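Local atomic coordinates of beta-galactosidase (Trichoderma reesei, PDB entry 3OG2), a protein that probably hydrolyses terminal non-reducing beta-D-galactose residues of beta-D-galactosides, as a family 35 glycoside hydrolase with a TIM-barrel domain. Residues R88-G93 / E830-V835; G93-E98 / T328-L333; V835-L840 / F852-P857; L921-F926 / F941-G946. One frame throughout, in Å; residues are numbered along the deposited sequence.

In the fold
Contact 1 is the one at the surface; contacts 2, 3 and 4 are buried, and contact 2 lies nearest the centre of the chain. Contacts 1 and 2 use consecutive parts of one loop of the family 35 barrel, sharing G93, while contacts 1 and 3 share V835. In contacts 1 and 3 an arginine meets apolar groups, but R90 is partly exposed at the surface whereas R837 is buried among protein partners. Contacts 2 and 4 are purely apolar across their segments: contact 2 joins loops and centres on the W330 indole, while contact 4 joins strands of an all-beta domain through aliphatic carbons. F926 of 921-926 packs on I94 and W330, linking contact 4 to contact 2.

Contact 1 of 4, residues R88-G93 / E830-V835; sequences RFRADG and EDYRDV
R90 meets V835 and Y832 through a side chain that leaves with CG anti to its carbonyl carbon (chi1 -62°) and then runs straight from CG to NE, carrying the guanidinium out to the loop 830-835. Y832 turns its ring the other way: CG sits between the backbone N and the carbonyl carbon (chi1 58°), which brings the hydroxyl end alongside the arginine, with OH 3.6 Å from R90 CD. The two side chains run side by side in opposite senses, with the ring and guanidinium planes 75° apart. V835 crosses R90 at about a right angle and sets both methyls against one face of the guanidinium; V835 CG1 comes to 3.4 Å from R90 NH1. On the opposite face lies the R88 guanidinium, its NH2 off-centre and 3.2 Å above the plane, so the charged group lies between a valine and another arginine. Water lies in the guanidinium plane beside R90 NE, although that separation is doubtfully short. A second water donates to both D92 O (3.3 Å) and V835 O (2.7 Å). The barrel loop after helix 79-82 thus meets the loop after strand 820-824 without a direct hydrogen bond between the segments; V835 methyls packed over the guanidinium and the water between D92 O and V835 O do the joining, and the nearness of two arginines, whose charges would tend to repel, is probably eased by solvent at this surface.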
# COMPACT_ATOMS: atom_id res chain seq x y z
N ARG A 88 -11.75 12.96 21.71
CA ARG A 88 -12.77 11.93 21.42
C ARG A 88 -12.21 10.90 20.48
O ARG A 88 -12.28 10.98 19.27
CB ARG A 88 -14.04 12.54 20.84
CG ARG A 88 -15.18 11.55 20.74
CD ARG A 88 -15.58 10.88 22.04
NE ARG A 88 -16.84 10.16 21.86
CZ ARG A 88 -17.06 8.88 21.61
NH1 ARG A 88 -16.00 8.07 21.51
NH2 ARG A 88 -18.30 8.42 21.48
N PHE A 89 -11.53 9.89 21.04
CA PHE A 89 -10.99 8.83 20.22
C PHE A 89 -12.16 7.96 19.79
O PHE A 89 -12.98 7.55 20.63
CB PHE A 89 -10.04 8.02 21.08
CG PHE A 89 -9.46 6.80 20.35
CD1 PHE A 89 -8.28 6.95 19.59
CD2 PHE A 89 -10.07 5.55 20.46
CE1 PHE A 89 -7.74 5.87 18.90
CE2 PHE A 89 -9.53 4.48 19.77
CZ PHE A 89 -8.36 4.64 19.02
N ARG A 90 -12.19 7.60 18.51
CA ARG A 90 -13.26 6.77 17.98
C ARG A 90 -12.65 5.80 16.96
O ARG A 90 -12.11 6.32 15.96
CB ARG A 90 -14.32 7.56 17.25
CG ARG A 90 -15.12 8.58 17.99
CD ARG A 90 -16.17 9.11 16.96
NE ARG A 90 -17.09 9.98 17.64
CZ ARG A 90 -18.26 9.55 18.11
NH1 ARG A 90 -18.68 8.29 18.00
NH2 ARG A 90 -19.02 10.47 18.72
N ALA A 91 -12.69 4.50 17.21
CA ALA A 91 -12.16 3.51 16.24
C ALA A 91 -13.22 2.41 16.11
O ALA A 91 -12.98 1.26 16.52
CB ALA A 91 -10.77 3.00 16.63
N ASP A 92 -14.37 2.82 15.56
CA ASP A 92 -15.49 1.93 15.43
C ASP A 92 -15.82 1.66 13.97
O ASP A 92 -15.38 2.44 13.13
CB ASP A 92 -16.73 2.57 16.10
CG ASP A 92 -16.42 2.86 17.57
OD1 ASP A 92 -15.85 1.98 18.27
OD2 ASP A 92 -16.77 3.97 18.03
N GLY A 93 -16.60 0.60 13.71
CA GLY A 93 -17.04 0.40 12.32
C GLY A 93 -15.87 0.23 11.39
O GLY A 93 -14.96 -0.59 11.62
N GLU A 830 -14.95 19.99 13.77
CA GLU A 830 -14.54 18.83 14.56
C GLU A 830 -15.74 18.13 15.15
O GLU A 830 -15.57 16.94 15.51
CB GLU A 830 -13.57 19.26 15.69
CG GLU A 830 -12.25 19.70 15.01
CD GLU A 830 -11.37 20.58 15.85
OE1 GLU A 830 -11.64 20.88 17.04
OE2 GLU A 830 -10.34 21.03 15.30
N ASP A 831 -16.89 18.78 15.25
CA ASP A 831 -18.16 18.06 15.56
C ASP A 831 -18.72 17.57 14.23
O ASP A 831 -19.83 17.95 13.82
CB ASP A 831 -19.10 18.99 16.30
CG ASP A 831 -18.51 19.37 17.64
OD1 ASP A 831 -18.15 18.49 18.43
OD2 ASP A 831 -18.38 20.57 17.91
N TYR A 832 -17.94 16.73 13.54
CA TYR A 832 -18.33 16.36 12.17
C TYR A 832 -19.58 15.51 12.16
O TYR A 832 -19.92 14.80 13.12
CB TYR A 832 -17.14 15.67 11.48
CG TYR A 832 -16.62 14.43 12.17
CD1 TYR A 832 -15.66 14.54 13.19
CD2 TYR A 832 -17.05 13.17 11.80
CE1 TYR A 832 -15.16 13.42 13.83
CE2 TYR A 832 -16.56 12.02 12.43
CZ TYR A 832 -15.62 12.16 13.45
OH TYR A 832 -15.13 11.01 14.06
N ARG A 833 -20.33 15.55 11.08
CA ARG A 833 -21.68 14.97 11.09
C ARG A 833 -21.72 13.50 10.76
O ARG A 833 -22.70 12.83 11.13
CB ARG A 833 -22.57 15.76 10.11
CG ARG A 833 -22.82 17.19 10.54
CD ARG A 833 -23.54 17.27 11.89
NE ARG A 833 -23.92 18.65 12.20
CZ ARG A 833 -25.15 19.12 12.13
NH1 ARG A 833 -26.15 18.33 11.76
NH2 ARG A 833 -25.35 20.41 12.43
N ASP A 834 -20.74 12.95 10.06
CA ASP A 834 -20.82 11.53 9.65
C ASP A 834 -19.88 10.69 10.47
O ASP A 834 -18.70 10.49 10.11
CB ASP A 834 -20.54 11.44 8.16
CG ASP A 834 -20.91 10.08 7.62
OD1 ASP A 834 -20.98 9.08 8.38
OD2 ASP A 834 -21.13 10.00 6.39
N VAL A 835 -20.38 10.21 11.63
CA VAL A 835 -19.48 9.41 12.46
C VAL A 835 -19.11 8.13 11.76
O VAL A 835 -18.01 7.62 11.97
CB VAL A 835 -20.14 9.13 13.80
CG1 VAL A 835 -19.32 8.15 14.66
CG2 VAL A 835 -20.38 10.46 14.52
O HOH W 1 -16.09 12.23 17.17
O HOH W 2 -17.29 5.08 12.68

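Contact 2 of 4, residues G93-E98 / T328-L333; sequences GIFSLE and TNWGNL
A small, wholly apolar contact buried in the protein joins I94 and F95, on the loop leading to helix 98-107, to W330, on the loop after barrel strand 318-321. The benzo end of the indole does all the touching. F95 CZ comes to the edge of W330, near its plane, and lies 3.9 Å from W330 CH2; the phenylalanine meets the indole at a slant. I94 points back at the incoming tryptophan and places its CD1 4.0 Å from the same W330 CH2. Its chi1 of 67° puts CG1 between the backbone N and the carbonyl carbon, and from there CG1 also covers one face of the F95 ring, 3.6 Å above the plane, so isoleucine and phenylalanine reach the indole as a packed pair. W330 itself opens the type I' turn W330-L333. Its NE1 gives its hydrogen to F50 O, while the ring packs edge-to-face with F926 and meets Y928 with the planes at about 15°. With an alanine here, F50 O would probably lose its indole donor and a gap would open between I94, F95 and F926. The F95 side chain is about 12 Å from that of I119, a galactose-binding residue. Carbon contacts fill the space, while one polar bond at the far side of the indole satisfies its buried N-H and fixes how the ring is turned.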
# COMPACT_ATOMS: atom_id res chain seq x y z
N GLY A 93 -16.60 0.60 13.71
CA GLY A 93 -17.04 0.40 12.32
C GLY A 93 -15.87 0.23 11.39
O GLY A 93 -14.96 -0.59 11.62
N ILE A 94 -15.87 0.98 10.29
CA ILE A 94 -14.79 0.82 9.29
C ILE A 94 -13.44 1.25 9.87
O ILE A 94 -12.42 0.98 9.22
CB ILE A 94 -15.10 1.54 7.98
CG1 ILE A 94 -15.10 3.08 8.18
CG2 ILE A 94 -16.39 1.04 7.39
CD1 ILE A 94 -15.48 3.87 6.95
N PHE A 95 -13.43 1.95 11.01
CA PHE A 95 -12.17 2.39 11.63
C PHE A 95 -11.69 1.43 12.72
O PHE A 95 -10.61 1.64 13.25
CB PHE A 95 -12.34 3.78 12.23
CG PHE A 95 -12.69 4.76 11.11
CD1 PHE A 95 -11.75 5.14 10.17
CD2 PHE A 95 -13.98 5.28 10.98
CE1 PHE A 95 -12.03 6.02 9.15
CE2 PHE A 95 -14.29 6.16 9.92
CZ PHE A 95 -13.30 6.52 9.00
N SER A 96 -12.48 0.42 13.05
CA SER A 96 -11.98 -0.59 14.00
C SER A 96 -10.87 -1.42 13.41
O SER A 96 -10.93 -1.88 12.25
CB SER A 96 -13.14 -1.53 14.35
OG SER A 96 -12.69 -2.57 15.23
N LEU A 97 -9.85 -1.72 14.22
CA LEU A 97 -8.83 -2.65 13.80
C LEU A 97 -9.20 -4.09 14.05
O LEU A 97 -8.50 -5.01 13.62
CB LEU A 97 -7.54 -2.35 14.58
CG LEU A 97 -6.81 -1.08 14.15
CD1 LEU A 97 -5.61 -0.81 15.02
CD2 LEU A 97 -6.37 -1.20 12.69
N GLU A 98 -10.28 -4.34 14.77
CA GLU A 98 -10.56 -5.73 15.15
C GLU A 98 -10.76 -6.63 13.93
O GLU A 98 -10.20 -7.75 13.94
CB GLU A 98 -11.75 -5.78 16.12
CG GLU A 98 -11.48 -5.01 17.40
CD GLU A 98 -10.14 -5.22 18.06
OE1 GLU A 98 -9.73 -6.39 18.23
OE2 GLU A 98 -9.50 -4.22 18.42
N THR A 328 -6.59 2.95 -1.40
CA THR A 328 -7.09 4.19 -1.96
C THR A 328 -7.14 5.29 -0.91
O THR A 328 -7.57 5.03 0.24
CB THR A 328 -8.53 3.95 -2.47
OG1 THR A 328 -8.46 2.83 -3.42
CG2 THR A 328 -9.09 5.14 -3.20
N ASN A 329 -6.76 6.50 -1.30
CA ASN A 329 -6.91 7.67 -0.42
C ASN A 329 -8.35 8.19 -0.53
O ASN A 329 -8.56 9.35 -1.03
CB ASN A 329 -5.91 8.75 -0.83
CG ASN A 329 -4.49 8.27 -0.76
OD1 ASN A 329 -4.07 7.66 0.24
ND2 ASN A 329 -3.73 8.47 -1.85
N TRP A 330 -9.31 7.40 -0.11
CA TRP A 330 -10.70 7.84 -0.15
C TRP A 330 -10.93 8.91 0.89
O TRP A 330 -10.14 9.12 1.83
CB TRP A 330 -11.61 6.58 0.05
CG TRP A 330 -11.45 6.06 1.46
CD1 TRP A 330 -10.52 5.19 1.93
CD2 TRP A 330 -12.29 6.42 2.57
NE1 TRP A 330 -10.71 4.99 3.27
CE2 TRP A 330 -11.78 5.73 3.70
CE3 TRP A 330 -13.39 7.28 2.74
CZ2 TRP A 330 -12.35 5.85 4.97
CZ3 TRP A 330 -13.95 7.39 4.00
CH2 TRP A 330 -13.43 6.70 5.07
N GLY A 331 -12.05 9.64 0.73
CA GLY A 331 -12.49 10.53 1.82
C GLY A 331 -11.45 11.56 2.23
O GLY A 331 -11.34 11.84 3.42
N ASN A 332 -10.71 12.14 1.30
CA ASN A 332 -9.72 13.18 1.58
C ASN A 332 -8.63 12.72 2.54
O ASN A 332 -7.94 13.60 3.13
CB ASN A 332 -10.41 14.44 2.14
CG ASN A 332 -11.45 14.96 1.17
OD1 ASN A 332 -11.13 15.25 -0.00
ND2 ASN A 332 -12.65 15.11 1.68
N LEU A 333 -8.39 11.43 2.70
CA LEU A 333 -7.38 11.07 3.75
C LEU A 333 -5.98 11.35 3.27
O LEU A 333 -5.08 11.34 4.12
CB LEU A 333 -7.59 9.63 4.22
CG LEU A 333 -7.24 8.51 3.25
CD1 LEU A 333 -5.75 8.12 3.32
CD2 LEU A 333 -8.04 7.24 3.59

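Contact 3 of 4, residues V835-L840 / F852-P857; sequences VFRGPL and FHLPSP
L854 and P855, side by side in the second segment, are the residues that touch R837. L854 comes first: with CG anti to its carbonyl carbon (chi1 -61°) it sends CD2 over one face of the R837 guanidinium, off-centre and 3.3 Å from NH1, while its CG covers a face of the H853 imidazole, 4.0 Å above the plane. P855 follows, meeting the end of the incoming arginine, with its CD 3.6 Å from R837 NH2. Further on, P855, S856 and P857 all pack on W955, and P855 shares a backbone hydrogen bond with F996. The arginine chain is extended from CG to NE, long enough to bring its buried charge among several partners: NH1 forms a salt bridge with D834 OD2, while NH2 donates to P994 O and to N924 O. A leucine in its place would probably leave D834 without this countercharge and the N924 and P994 carbonyls without their shared donor. One buried guanidinium, partly covered on one face by L854 CD2 and with P855 CD beside NH2, gathers carbonyls and a carboxylate, joining the loop 835-840 to segment 852-857 and to the hairpin turn V923-F926 of an antiparallel sheet in the C-terminal all-beta part.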
# COMPACT_ATOMS: atom_id res chain seq x y z
N VAL A 835 -20.38 10.21 11.63
CA VAL A 835 -19.48 9.41 12.46
C VAL A 835 -19.11 8.13 11.76
O VAL A 835 -18.01 7.62 11.97
CB VAL A 835 -20.14 9.13 13.80
CG1 VAL A 835 -19.32 8.15 14.66
CG2 VAL A 835 -20.38 10.46 14.52
N PHE A 836 -19.99 7.57 10.93
CA PHE A 836 -19.66 6.31 10.28
C PHE A 836 -18.53 6.46 9.27
O PHE A 836 -17.68 5.57 9.20
CB PHE A 836 -20.93 5.81 9.58
CG PHE A 836 -20.78 4.37 9.11
CD1 PHE A 836 -20.22 4.05 7.88
CD2 PHE A 836 -21.24 3.31 9.93
CE1 PHE A 836 -20.08 2.76 7.42
CE2 PHE A 836 -21.12 2.02 9.42
CZ PHE A 836 -20.58 1.70 8.17
N ARG A 837 -18.55 7.51 8.47
CA ARG A 837 -17.55 7.66 7.39
C ARG A 837 -16.35 8.48 7.83
O ARG A 837 -15.38 8.54 7.06
CB ARG A 837 -18.21 8.24 6.13
CG ARG A 837 -19.36 7.34 5.63
CD ARG A 837 -19.88 7.81 4.29
NE ARG A 837 -21.02 7.02 3.78
CZ ARG A 837 -22.24 7.06 4.29
NH1 ARG A 837 -22.60 7.81 5.33
NH2 ARG A 837 -23.20 6.32 3.75
N GLY A 838 -16.38 9.07 9.02
CA GLY A 838 -15.18 9.64 9.60
C GLY A 838 -15.02 11.12 9.34
O GLY A 838 -15.82 11.76 8.65
N PRO A 839 -13.97 11.67 9.95
CA PRO A 839 -13.83 13.11 10.06
C PRO A 839 -13.38 13.80 8.77
O PRO A 839 -13.45 15.03 8.75
CB PRO A 839 -12.73 13.30 11.14
CG PRO A 839 -11.94 12.00 11.11
CD PRO A 839 -12.94 10.92 10.75
N LEU A 840 -12.89 13.10 7.76
CA LEU A 840 -12.28 13.75 6.59
C LEU A 840 -13.13 13.57 5.34
O LEU A 840 -12.92 14.30 4.36
CB LEU A 840 -10.88 13.20 6.33
CG LEU A 840 -9.93 13.28 7.55
CD1 LEU A 840 -8.56 12.79 7.15
CD2 LEU A 840 -9.86 14.72 8.08
N PHE A 852 -26.27 15.77 0.95
CA PHE A 852 -26.88 15.35 -0.31
C PHE A 852 -26.05 14.32 -1.05
O PHE A 852 -26.57 13.71 -1.98
CB PHE A 852 -27.14 16.52 -1.26
CG PHE A 852 -28.20 17.48 -0.78
CD1 PHE A 852 -29.08 17.15 0.24
CD2 PHE A 852 -28.30 18.74 -1.37
CE1 PHE A 852 -30.07 18.08 0.64
CE2 PHE A 852 -29.30 19.63 -1.02
CZ PHE A 852 -30.18 19.30 -0.01
N HIS A 853 -24.81 14.05 -0.66
CA HIS A 853 -24.00 12.97 -1.17
C HIS A 853 -24.35 11.62 -0.57
O HIS A 853 -23.76 10.60 -0.99
CB HIS A 853 -22.51 13.26 -0.89
CG HIS A 853 -22.23 13.43 0.57
ND1 HIS A 853 -21.49 12.58 1.37
CD2 HIS A 853 -22.65 14.47 1.32
CE1 HIS A 853 -21.49 13.13 2.61
NE2 HIS A 853 -22.20 14.25 2.56
N LEU A 854 -25.23 11.57 0.41
CA LEU A 854 -25.51 10.31 1.08
C LEU A 854 -26.55 9.49 0.33
O LEU A 854 -27.28 10.04 -0.50
CB LEU A 854 -25.98 10.58 2.53
CG LEU A 854 -24.93 11.29 3.40
CD1 LEU A 854 -25.59 11.74 4.70
CD2 LEU A 854 -23.76 10.39 3.64
N PRO A 855 -26.59 8.18 0.57
CA PRO A 855 -27.56 7.34 -0.16
C PRO A 855 -28.98 7.83 0.06
O PRO A 855 -29.37 8.33 1.13
CB PRO A 855 -27.37 5.97 0.46
CG PRO A 855 -25.95 5.98 0.93
CD PRO A 855 -25.66 7.39 1.39
N SER A 856 -29.81 7.66 -0.97
CA SER A 856 -31.23 8.04 -0.91
C SER A 856 -31.43 9.52 -0.58
O SER A 856 -32.08 9.95 0.38
CB SER A 856 -31.98 7.19 0.12
OG SER A 856 -31.94 5.84 -0.21
N PRO A 857 -30.85 10.40 -1.39
CA PRO A 857 -30.93 11.84 -1.10
C PRO A 857 -32.34 12.36 -1.36
O PRO A 857 -33.12 11.65 -2.03
CB PRO A 857 -29.97 12.43 -2.15
CG PRO A 857 -30.08 11.46 -3.31
CD PRO A 857 -30.13 10.10 -2.65

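Contact 4 of 4, residues L921-F926 / F941-G946; sequences LYVNGF and FPVPEG
V923 and V943 face each other tip to tip in the same conformation, CG1 anti to the backbone N in both (chi1 177° and -178°). Each therefore offers both methyls to the other: the CG2 atoms of V923 and V943 are 4.1 Å apart, and V943 CG1 lies 4.2 Å from V923 CG1. L921, two residues back on the strand, also has CG anti to the backbone N (chi1 174°), but it runs alongside F941 in the opposite sense rather than meeting it head on. Its CD2 comes to 3.7 Å from F941 CB, touching the root of the side chain; the F941 side chain also touches Y931. These residues point inward from strands 917-923 and 940-943, which belong to two different antiparallel sheets, so the contact is packing between sheets, as in the beta-sandwich folds of galactose-binding-like domains. F906, on strand 900-908, fills in beside L921, V923 and V943 alike. Strand 917-923 ends in the type I' turn V923-F926, a tight hairpin closed by V923 N to F926 O at 2.9 Å and F926 N to V923 O at 3.0 Å. N924, the first of the two central residues of this turn, uses OD1 to accept from W955 N, and its ND2 donates to I947 O and N954 OD1.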
# COMPACT_ATOMS: atom_id res chain seq x y z
N LEU A 921 -16.09 12.41 -6.78
CA LEU A 921 -16.87 11.19 -7.01
C LEU A 921 -17.34 10.64 -5.65
O LEU A 921 -16.48 10.43 -4.78
CB LEU A 921 -16.01 10.15 -7.75
CG LEU A 921 -16.66 8.78 -7.91
CD1 LEU A 921 -17.86 8.81 -8.86
CD2 LEU A 921 -15.59 7.82 -8.45
N TYR A 922 -18.61 10.38 -5.47
CA TYR A 922 -19.14 9.76 -4.27
C TYR A 922 -19.82 8.47 -4.65
O TYR A 922 -20.51 8.39 -5.67
CB TYR A 922 -20.12 10.69 -3.62
CG TYR A 922 -19.50 11.79 -2.81
CD1 TYR A 922 -19.34 11.50 -1.44
CD2 TYR A 922 -19.13 13.05 -3.22
CE1 TYR A 922 -18.82 12.32 -0.47
CE2 TYR A 922 -18.58 13.92 -2.21
CZ TYR A 922 -18.43 13.57 -0.91
OH TYR A 922 -17.92 14.43 0.09
N VAL A 923 -19.61 7.47 -3.83
CA VAL A 923 -20.31 6.18 -3.98
C VAL A 923 -20.91 5.81 -2.63
O VAL A 923 -20.15 5.58 -1.68
CB VAL A 923 -19.40 5.09 -4.51
CG1 VAL A 923 -20.20 3.78 -4.55
CG2 VAL A 923 -18.84 5.50 -5.87
N ASN A 924 -22.21 5.74 -2.51
CA ASN A 924 -22.91 5.43 -1.28
C ASN A 924 -22.38 6.25 -0.12
O ASN A 924 -22.23 5.79 1.01
CB ASN A 924 -22.82 3.92 -0.98
CG ASN A 924 -23.57 3.14 -2.05
OD1 ASN A 924 -24.62 3.60 -2.53
ND2 ASN A 924 -23.08 1.98 -2.45
N GLY A 925 -22.16 7.52 -0.44
CA GLY A 925 -21.78 8.51 0.57
C GLY A 925 -20.27 8.61 0.82
O GLY A 925 -19.85 9.58 1.47
N PHE A 926 -19.49 7.64 0.35
CA PHE A 926 -18.04 7.69 0.49
C PHE A 926 -17.41 8.46 -0.66
O PHE A 926 -17.69 8.16 -1.83
CB PHE A 926 -17.48 6.27 0.45
CG PHE A 926 -17.80 5.47 1.73
CD1 PHE A 926 -18.98 4.77 1.88
CD2 PHE A 926 -16.83 5.47 2.75
CE1 PHE A 926 -19.23 4.04 3.05
CE2 PHE A 926 -17.07 4.74 3.90
CZ PHE A 926 -18.25 4.05 4.05
N PHE A 941 -11.10 5.52 -11.48
CA PHE A 941 -11.32 5.54 -10.03
C PHE A 941 -11.91 4.23 -9.57
O PHE A 941 -13.13 4.06 -9.69
CB PHE A 941 -12.26 6.72 -9.64
CG PHE A 941 -11.54 8.04 -9.93
CD1 PHE A 941 -11.56 8.64 -11.17
CD2 PHE A 941 -10.80 8.66 -8.90
CE1 PHE A 941 -10.90 9.87 -11.41
CE2 PHE A 941 -10.17 9.90 -9.12
CZ PHE A 941 -10.20 10.48 -10.36
N PRO A 942 -11.10 3.28 -9.11
CA PRO A 942 -11.67 1.99 -8.66
C PRO A 942 -12.41 2.21 -7.35
O PRO A 942 -12.02 3.07 -6.52
CB PRO A 942 -10.43 1.13 -8.38
CG PRO A 942 -9.34 2.12 -8.12
CD PRO A 942 -9.64 3.31 -8.99
N VAL A 943 -13.47 1.45 -7.14
CA VAL A 943 -14.27 1.49 -5.91
C VAL A 943 -14.50 0.06 -5.51
O VAL A 943 -15.00 -0.66 -6.35
CB VAL A 943 -15.57 2.28 -6.08
CG1 VAL A 943 -16.30 2.31 -4.75
CG2 VAL A 943 -15.24 3.69 -6.59
N PRO A 944 -14.15 -0.37 -4.30
CA PRO A 944 -14.28 -1.80 -4.00
C PRO A 944 -15.71 -2.27 -3.78
O PRO A 944 -16.55 -1.57 -3.25
CB PRO A 944 -13.54 -1.93 -2.67
CG PRO A 944 -13.63 -0.57 -2.06
CD PRO A 944 -13.62 0.43 -3.18
N GLU A 945 -15.94 -3.55 -4.18
CA GLU A 945 -17.09 -4.27 -3.68
C GLU A 945 -17.13 -4.15 -2.16
O GLU A 945 -16.07 -4.23 -1.53
CB GLU A 945 -16.97 -5.76 -4.10
CG GLU A 945 -18.22 -6.57 -3.78
CD GLU A 945 -18.05 -8.00 -4.21
OE1 GLU A 945 -17.23 -8.28 -5.13
OE2 GLU A 945 -18.76 -8.87 -3.65
N GLY A 946 -18.31 -3.93 -1.58
CA GLY A 946 -18.35 -3.65 -0.14
C GLY A 946 -18.79 -2.22 0.01
O GLY A 946 -19.79 -1.90 0.66